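Local coordinates for polysaccharide deacetylase (PDB 2J13), which probably removes acetyl groups from bacterial cell-wall peptidoglycan as a zinc-binding family 4 carbohydrate esterase, at residues Y58-N63 with I207-A212; I73-K78 with L100-D105; H117-A122 with R155-E160. One frame throughout, in Å; residues are numbered along the deposited sequence. Where two conformers were deposited one is given.

In the fold
The three contacts lie in one NodB homology region, the distorted (beta/alpha) barrel of family 4 esterases. Contact 1 joins parallel strands 56-63 and 207-210 and closes a long loop of chain in which contact 2 and then contact 3 are nested in series. Contact 2 pairs helices 70-80 and 97-105 outside the sheet, its centre about 13 Å from that of contact 1, and the two touch through Leu59, Phe61 and Ala212 against Leu77 and Ile73. Contact 3 lies about 28 Å from contact 2, centre to centre, across the chain's centre. Contact 1 thus pairs barrel strands, contact 2 packs the helices outside them, and contact 3 ties loops beside a zinc site.

Contact 1: residues Y58-N63 with I207-A212; sequences YLTFDN and ILLLHA. With ZN (zinc ion), chain C.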
# COMPACT_ATOMS: atom_id res chain seq x y z
N TYR A 58 0.92 -7.21 8.13
CA TYR A 58 1.02 -6.95 6.68
C TYR A 58 1.96 -5.80 6.41
O TYR A 58 1.67 -4.68 6.76
CB TYR A 58 -0.38 -6.63 6.13
CG TYR A 58 -1.38 -7.67 6.53
CD1 TYR A 58 -1.57 -8.80 5.75
CD2 TYR A 58 -2.10 -7.56 7.71
CE1 TYR A 58 -2.47 -9.81 6.14
CE2 TYR A 58 -3.01 -8.55 8.10
CZ TYR A 58 -3.17 -9.67 7.30
OH TYR A 58 -4.06 -10.69 7.62
N LEU A 59 3.10 -6.10 5.79
CA LEU A 59 4.09 -5.11 5.45
C LEU A 59 3.78 -4.46 4.10
O LEU A 59 3.51 -5.16 3.10
CB LEU A 59 5.46 -5.80 5.44
CG LEU A 59 6.68 -4.98 5.14
CD1 LEU A 59 6.82 -3.88 6.17
CD2 LEU A 59 7.97 -5.82 5.07
N THR A 60 3.85 -3.13 4.06
CA THR A 60 3.67 -2.38 2.83
C THR A 60 4.67 -1.25 2.76
O THR A 60 5.19 -0.81 3.79
CB THR A 60 2.25 -1.80 2.71
OG1 THR A 60 2.07 -0.73 3.64
CG2 THR A 60 1.19 -2.87 2.90
N PHE A 61 4.93 -0.82 1.53
CA PHE A 61 5.82 0.31 1.22
C PHE A 61 5.13 1.15 0.16
O PHE A 61 4.42 0.61 -0.70
CB PHE A 61 7.17 -0.15 0.65
CG PHE A 61 7.98 -1.00 1.60
CD1 PHE A 61 7.77 -2.35 1.67
CD2 PHE A 61 8.96 -0.44 2.39
CE1 PHE A 61 8.55 -3.14 2.55
CE2 PHE A 61 9.70 -1.22 3.25
CZ PHE A 61 9.44 -2.55 3.35
N ASP A 62 5.38 2.47 0.19
CA ASP A 62 4.97 3.36 -0.90
C ASP A 62 6.21 3.81 -1.69
O ASP A 62 7.24 4.20 -1.11
CB ASP A 62 4.21 4.58 -0.39
CG ASP A 62 2.90 4.23 0.24
OD1 ASP A 62 2.49 3.06 0.15
OD2 ASP A 62 2.31 5.13 0.93
N ASN A 63 6.09 3.77 -3.01
CA ASN A 63 7.18 3.97 -3.91
C ASN A 63 6.84 5.02 -4.95
O ASN A 63 6.47 4.71 -6.07
CB ASN A 63 7.55 2.67 -4.58
CG ASN A 63 7.94 1.63 -3.60
OD1 ASN A 63 9.12 1.32 -3.46
ND2 ASN A 63 6.98 1.07 -2.89
N ILE A 207 -1.32 -3.23 9.71
CA ILE A 207 -0.80 -2.95 8.38
C ILE A 207 0.30 -1.88 8.54
O ILE A 207 0.02 -0.74 8.94
CB ILE A 207 -1.88 -2.49 7.35
CG1 ILE A 207 -2.97 -3.53 7.22
CG2 ILE A 207 -1.16 -2.11 6.00
CD1 ILE A 207 -4.12 -3.17 6.25
N LEU A 208 1.54 -2.26 8.28
CA LEU A 208 2.69 -1.40 8.47
C LEU A 208 3.02 -0.69 7.19
O LEU A 208 3.01 -1.30 6.12
CB LEU A 208 3.92 -2.19 8.93
CG LEU A 208 3.69 -3.15 10.08
CD1 LEU A 208 5.02 -3.79 10.46
CD2 LEU A 208 3.06 -2.39 11.24
N LEU A 209 3.33 0.59 7.31
CA LEU A 209 3.87 1.34 6.19
C LEU A 209 5.31 1.69 6.57
O LEU A 209 5.55 2.51 7.48
CB LEU A 209 3.01 2.58 5.93
CG LEU A 209 3.58 3.61 4.99
CD1 LEU A 209 4.19 3.00 3.70
CD2 LEU A 209 2.52 4.68 4.63
N LEU A 210 6.27 1.00 5.98
CA LEU A 210 7.68 1.20 6.28
C LEU A 210 8.35 1.90 5.10
O LEU A 210 7.68 2.26 4.13
CB LEU A 210 8.37 -0.12 6.63
CG LEU A 210 7.84 -0.83 7.90
CD1 LEU A 210 8.75 -2.04 8.31
CD2 LEU A 210 7.70 0.07 9.09
N HIS A 211 9.66 2.14 5.22
CA HIS A 211 10.40 2.98 4.27
C HIS A 211 11.76 2.42 3.86
O HIS A 211 12.30 1.53 4.50
CB HIS A 211 10.56 4.40 4.87
CG HIS A 211 9.26 5.10 5.10
ND1 HIS A 211 8.52 4.96 6.25
CD2 HIS A 211 8.54 5.91 4.29
CE1 HIS A 211 7.41 5.67 6.15
NE2 HIS A 211 7.40 6.24 4.96
N ALA A 212 12.28 2.96 2.77
CA ALA A 212 13.55 2.56 2.17
C ALA A 212 14.34 3.83 1.87
O ALA A 212 14.73 4.07 0.72
CB ALA A 212 13.31 1.76 0.90
ZN ZN C . 6.05 7.52 4.15
O HOH W 1 7.32 3.72 1.98
O HOH W 2 5.66 6.60 2.40
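Leu210 fits between Leu59 and Phe61 on one face of the sheet, its CB 3.8 Å from Phe61 CE2. The Leu210 side chain crosses that of Leu59 at about a right angle, CD1 against CD1, though the tightness is doubtful because Leu59 was modelled in two conformers. On the other face, Thr60 CG2 rests 4.0 Å from Ile207 CG2, and Leu209 turns its methyls toward Asp62, CD2 approaching OD2 at 3.7 Å.

Between these layers runs a parallel strand pairing. Leu208 N donates to Tyr58 O, and Leu210 N reaches Thr60 O at 3.0 Å. Leu208 O is gripped twice: Thr60 N bonds to it, and Thr60 OG1, placed between the backbone N and the carbonyl carbon (chi1 71°), donates at 2.7 Å. Farther along, a water joins the backbones, accepting from Asp62 N and donating to Leu210 O at 2.6 Å. His211 NE2, at 2.0 Å, and another water bind a zinc ion separate from the one at His113 and His117; His211 ND1 is hydrogen-bonded to Phe180 O.

TFDN (60-63) corresponds to the TFDD motif of family 4 esterases, with Asn63 in place of its second aspartate, and LLLH (208-211) probably to a later family motif. Asp62 OD1 is salt-bridged to Arg152. Strand 84-88 bonds to the other edge of 58-63, helix 70-80 covers Leu59 and Phe61, and helix 238-243 packs on Tyr58 and Ile207.

Contact 2: residues I73-K78 with L100-D105; sequences ILDVLK and LLRMKD
Arg102 reaches from helix 97-105 to Leu74 and Asp75 of helix 70-80, joining two outer helices of the (beta/alpha) barrel. Helix 70-80 follows strand 56-63; helix 97-105 comes after the adjacent parallel strand 84-88, beyond the short helix 90-95. The two segments run nearly alike, 10° apart. The axes stand 11.1 Å from each other at their closest, so the gap is filled by long side chains and not by close backbone approach.

The apolar part lies toward the sheet. Leu74 and Arg102 lie alongside each other, pointing opposite ways, and Leu74 CD1 settles against Arg102 CB at 3.8 Å. Deeper in, Leu74 CD2 meets Met103 CG at 4.3 Å, and both residues go on to touch Phe86 of strand 84-88. Leu74 also serves the polar group, since its CB sits over one face of the guanidinium, 3.5 Å from Arg102 NH2 and set toward the rim.

The charged part lies outward. A bend at the third torsion of Arg102 (chi3 63°) swings its guanidinium back across Leu74 to the Asp75 carboxylate. Lys78 NZ comes within 4.1 Å of Arg102 NH2, yet the two cations share an anion, because Lys78 NZ and Arg102 NE both form salt bridges with Glu106 OE2. Gly71 O takes a further bond from Arg102 NH1, so the flat group is held at several points and its rotation is restricted.

One carboxylate oxygen carries the salt bridge between the segments. Asp75 OD1 receives Arg102 NH2 at 2.9 Å on its anti side, 28° out of the carboxylate plane, while Arg102 NH1 adds a weak second bond at 3.4 Å.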
# COMPACT_ATOMS: atom_id res chain seq x y z
N ILE A 73 16.14 -3.50 0.52
CA ILE A 73 14.88 -3.95 1.13
C ILE A 73 14.45 -5.28 0.51
O ILE A 73 14.08 -6.23 1.21
CB ILE A 73 13.73 -2.88 0.94
CG1 ILE A 73 14.01 -1.67 1.80
CG2 ILE A 73 12.37 -3.45 1.27
CD1 ILE A 73 13.94 -1.88 3.24
N LEU A 74 14.46 -5.34 -0.81
CA LEU A 74 14.01 -6.54 -1.50
C LEU A 74 14.92 -7.72 -1.12
O LEU A 74 14.45 -8.82 -0.95
CB LEU A 74 14.00 -6.33 -3.01
CG LEU A 74 12.78 -5.49 -3.50
CD1 LEU A 74 13.00 -4.97 -4.89
CD2 LEU A 74 11.51 -6.35 -3.42
N ASP A 75 16.21 -7.45 -0.98
CA ASP A 75 17.15 -8.53 -0.57
C ASP A 75 16.76 -9.10 0.81
O ASP A 75 16.78 -10.32 1.03
CB ASP A 75 18.58 -8.00 -0.53
CG ASP A 75 19.17 -7.71 -1.91
OD1 ASP A 75 18.66 -8.21 -2.93
OD2 ASP A 75 20.19 -6.97 -1.96
N VAL A 76 16.47 -8.21 1.76
CA VAL A 76 16.02 -8.62 3.09
C VAL A 76 14.73 -9.46 2.99
O VAL A 76 14.61 -10.52 3.57
CB VAL A 76 15.82 -7.44 4.04
CG1 VAL A 76 15.15 -7.89 5.31
CG2 VAL A 76 17.15 -6.73 4.34
N LEU A 77 13.73 -8.98 2.25
CA LEU A 77 12.46 -9.70 2.16
C LEU A 77 12.62 -11.10 1.56
O LEU A 77 11.93 -12.05 1.97
CB LEU A 77 11.46 -8.87 1.32
CG LEU A 77 11.06 -7.53 1.95
CD1 LEU A 77 10.18 -6.73 0.91
CD2 LEU A 77 10.34 -7.75 3.25
N LYS A 78 13.54 -11.22 0.61
CA LYS A 78 13.84 -12.49 -0.03
C LYS A 78 14.52 -13.45 0.96
O LYS A 78 14.14 -14.60 1.03
CB LYS A 78 14.74 -12.23 -1.23
CG LYS A 78 15.11 -13.45 -2.08
CD LYS A 78 16.12 -13.01 -3.12
CE LYS A 78 15.75 -13.42 -4.53
NZ LYS A 78 16.31 -12.47 -5.57
N LEU A 100 10.81 -2.84 -10.29
CA LEU A 100 9.46 -3.30 -10.47
C LEU A 100 9.40 -4.79 -10.83
O LEU A 100 8.61 -5.54 -10.28
CB LEU A 100 8.81 -2.42 -11.53
CG LEU A 100 7.31 -2.34 -11.64
CD1 LEU A 100 6.67 -1.64 -10.44
CD2 LEU A 100 7.01 -1.57 -12.92
N LEU A 101 10.28 -5.22 -11.75
CA LEU A 101 10.35 -6.60 -12.12
C LEU A 101 10.81 -7.49 -10.96
O LEU A 101 10.35 -8.62 -10.85
CB LEU A 101 11.25 -6.75 -13.35
CG LEU A 101 10.55 -6.15 -14.58
CD1 LEU A 101 11.52 -6.05 -15.75
CD2 LEU A 101 9.36 -7.01 -14.96
N ARG A 102 11.70 -7.00 -10.11
CA ARG A 102 12.06 -7.75 -8.88
C ARG A 102 10.85 -7.93 -7.99
O ARG A 102 10.64 -8.96 -7.38
CB ARG A 102 13.15 -7.02 -8.08
CG ARG A 102 14.55 -7.07 -8.71
CD ARG A 102 15.62 -6.74 -7.72
NE ARG A 102 15.67 -7.71 -6.63
CZ ARG A 102 16.35 -7.54 -5.50
NH1 ARG A 102 17.05 -6.44 -5.30
NH2 ARG A 102 16.32 -8.47 -4.57
N MET A 103 10.03 -6.89 -7.87
CA MET A 103 8.86 -7.01 -7.03
C MET A 103 7.95 -8.17 -7.47
O MET A 103 7.53 -9.00 -6.65
CB MET A 103 8.11 -5.67 -7.01
CG MET A 103 8.86 -4.55 -6.30
SD MET A 103 8.03 -2.96 -6.66
CE MET A 103 9.23 -1.78 -6.01
N LYS A 104 7.69 -8.25 -8.77
CA LYS A 104 6.82 -9.30 -9.30
C LYS A 104 7.51 -10.67 -9.24
O LYS A 104 6.89 -11.64 -8.82
CB LYS A 104 6.40 -8.98 -10.73
CG LYS A 104 5.52 -10.04 -11.40
CD LYS A 104 6.33 -10.98 -12.31
CE LYS A 104 5.46 -11.84 -13.19
NZ LYS A 104 4.83 -12.99 -12.49
N ASP A 105 8.77 -10.70 -9.62
CA ASP A 105 9.54 -11.95 -9.72
C ASP A 105 9.81 -12.58 -8.38
O ASP A 105 9.90 -13.81 -8.28
CB ASP A 105 10.85 -11.72 -10.48
CG ASP A 105 10.65 -11.36 -11.95
OD1 ASP A 105 9.53 -11.58 -12.48
OD2 ASP A 105 11.60 -10.85 -12.59

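Contact 3: residues H117-A122 with R155-E160; sequences HPDFTA and RGVFSE. With ZN (zinc ion), chain B; CAC (cacodylate ion), chain H.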
# COMPACT_ATOMS: atom_id res chain seq x y z
N HIS A 117 0.68 11.21 -8.49
CA HIS A 117 0.63 11.47 -7.05
C HIS A 117 -0.03 12.80 -6.67
O HIS A 117 0.43 13.48 -5.75
CB HIS A 117 2.08 11.41 -6.50
CG HIS A 117 2.20 11.10 -5.04
ND1 HIS A 117 2.52 12.07 -4.10
CD2 HIS A 117 2.15 9.94 -4.36
CE1 HIS A 117 2.61 11.51 -2.90
NE2 HIS A 117 2.41 10.20 -3.03
N PRO A 118 -1.17 13.13 -7.29
CA PRO A 118 -1.97 14.26 -6.81
C PRO A 118 -2.79 13.88 -5.62
O PRO A 118 -3.08 12.70 -5.39
CB PRO A 118 -2.90 14.52 -7.97
CG PRO A 118 -3.21 13.13 -8.46
CD PRO A 118 -1.85 12.46 -8.41
N ASP A 119 -3.20 14.87 -4.85
CA ASP A 119 -4.26 14.65 -3.88
C ASP A 119 -5.56 14.33 -4.63
O ASP A 119 -6.01 15.13 -5.49
CB ASP A 119 -4.42 15.89 -2.98
CG ASP A 119 -3.41 15.93 -1.80
OD1 ASP A 119 -2.60 14.97 -1.62
OD2 ASP A 119 -3.46 16.95 -1.03
N PHE A 120 -6.15 13.17 -4.35
CA PHE A 120 -7.34 12.68 -5.08
C PHE A 120 -8.55 13.60 -4.92
O PHE A 120 -9.41 13.66 -5.77
CB PHE A 120 -7.74 11.28 -4.67
CG PHE A 120 -6.82 10.17 -5.22
CD1 PHE A 120 -5.75 10.47 -6.06
CD2 PHE A 120 -7.11 8.86 -4.94
CE1 PHE A 120 -4.94 9.44 -6.58
CE2 PHE A 120 -6.31 7.82 -5.45
CZ PHE A 120 -5.23 8.13 -6.26
N THR A 121 -8.60 14.30 -3.80
CA THR A 121 -9.70 15.22 -3.52
C THR A 121 -9.62 16.49 -4.37
O THR A 121 -10.61 17.28 -4.40
CB THR A 121 -9.70 15.58 -2.01
OG1 THR A 121 -8.42 16.13 -1.68
CG2 THR A 121 -9.99 14.38 -1.13
N ALA A 122 -8.48 16.74 -5.02
CA ALA A 122 -8.20 17.96 -5.79
C ALA A 122 -8.38 17.78 -7.29
O ALA A 122 -8.12 18.71 -8.05
CB ALA A 122 -6.78 18.46 -5.52
N ARG A 155 -0.58 10.61 -0.14
CA ARG A 155 -0.62 11.28 1.18
C ARG A 155 -1.72 10.83 2.13
O ARG A 155 -1.93 11.46 3.20
CB ARG A 155 -0.61 12.80 0.96
CG ARG A 155 0.52 13.32 0.17
CD ARG A 155 0.44 14.86 -0.11
NE ARG A 155 1.40 15.14 -1.17
CZ ARG A 155 1.21 14.95 -2.48
NH1 ARG A 155 0.01 14.59 -3.01
NH2 ARG A 155 2.23 15.15 -3.31
N GLY A 156 -2.40 9.72 1.83
CA GLY A 156 -3.51 9.24 2.61
C GLY A 156 -4.70 10.20 2.61
O GLY A 156 -5.55 10.15 3.50
N VAL A 157 -4.76 11.06 1.58
CA VAL A 157 -5.86 12.02 1.46
C VAL A 157 -7.04 11.37 0.75
O VAL A 157 -6.90 10.75 -0.34
CB VAL A 157 -5.41 13.32 0.81
CG1 VAL A 157 -6.61 14.27 0.57
CG2 VAL A 157 -4.30 14.00 1.65
N PHE A 158 -8.22 11.56 1.32
CA PHE A 158 -9.45 10.99 0.79
C PHE A 158 -10.68 11.83 1.15
O PHE A 158 -10.63 12.64 2.10
CB PHE A 158 -9.68 9.57 1.26
CG PHE A 158 -9.95 9.46 2.74
CD1 PHE A 158 -8.89 9.51 3.65
CD2 PHE A 158 -11.24 9.32 3.21
CE1 PHE A 158 -9.12 9.43 5.02
CE2 PHE A 158 -11.47 9.23 4.58
CZ PHE A 158 -10.39 9.29 5.47
N SER A 159 -11.74 11.58 0.40
CA SER A 159 -13.12 11.99 0.77
C SER A 159 -14.04 10.82 0.57
O SER A 159 -13.67 9.79 0.04
CB SER A 159 -13.56 13.16 -0.10
OG SER A 159 -13.58 12.77 -1.47
N GLU A 160 -15.29 10.94 1.01
CA GLU A 160 -16.28 9.96 0.66
C GLU A 160 -16.32 9.70 -0.85
O GLU A 160 -16.42 8.55 -1.30
CB GLU A 160 -17.67 10.40 1.15
CG GLU A 160 -18.65 9.26 1.10
CD GLU A 160 -20.10 9.65 1.38
OE1 GLU A 160 -20.47 10.85 1.24
OE2 GLU A 160 -20.86 8.72 1.73
ZN ZN B . 2.83 8.73 -1.64
AS CAC H . 2.47 8.59 1.44
O1 CAC H . 3.47 7.23 1.19
O2 CAC H . 1.86 9.14 -0.07
C1 CAC H . 0.96 8.01 2.54
C2 CAC H . 3.42 10.07 2.31
O HOH W 3 -5.06 11.45 -2.35
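His117 and Arg155 meet because their torsions aim them at one another. The imidazole swings to the far side from its own backbone N (chi1 -157°), while Arg155 runs extended from CG to NE and then turns its flat end at chi4 (81°). The guanidinium thereby presents a face to the histidine: His117 CE1 stands 3.6 Å above its plane, over the centre. Arg155 in turn lies at the ring's edge, with the two planes steeply inclined. His117 ND1 and Arg155 NH2 are near neighbours but both are donors, so no bond joins them.

Arg155 NH1 instead grips two acceptors from the loop. It donates to His117 O at 3.0 Å, and also to Asp119 OD1 in a salt bridge, NH1 coming from above the carboxylate plane, 53° out of it. One nitrogen thus ties the His117 carbonyl to the Asp119 carboxylate.

Farther along, Val157 brings its methyls against polar and apolar atoms alike: CG1 lies 3.4 Å from Thr121 OG1 and CG2 beside the Asp119 carboxylate. Thr121 CG2 covers the backbone of Phe158 and Ser159. A water bridges the two backbones, accepting from Phe120 N and donating to Val157 O. Phe120 is covered by helix 125-143.

At the other end His117 NE2 binds a zinc ion at 2.1 Å, a site shared with His113, as in the family's His-x-x-x-His motif. A cacodylate, probably from the crystallisation liquor, binds the same metal through O2, which also accepts from Arg155 N at 2.8 Å. A tetrahedral anion held jointly by zinc and a main-chain N-H is consistent with an oxyanion hole for deacetylation, while the arginine's side chain grips the carbonyl of the zinc-binding His117 and lies against its ring.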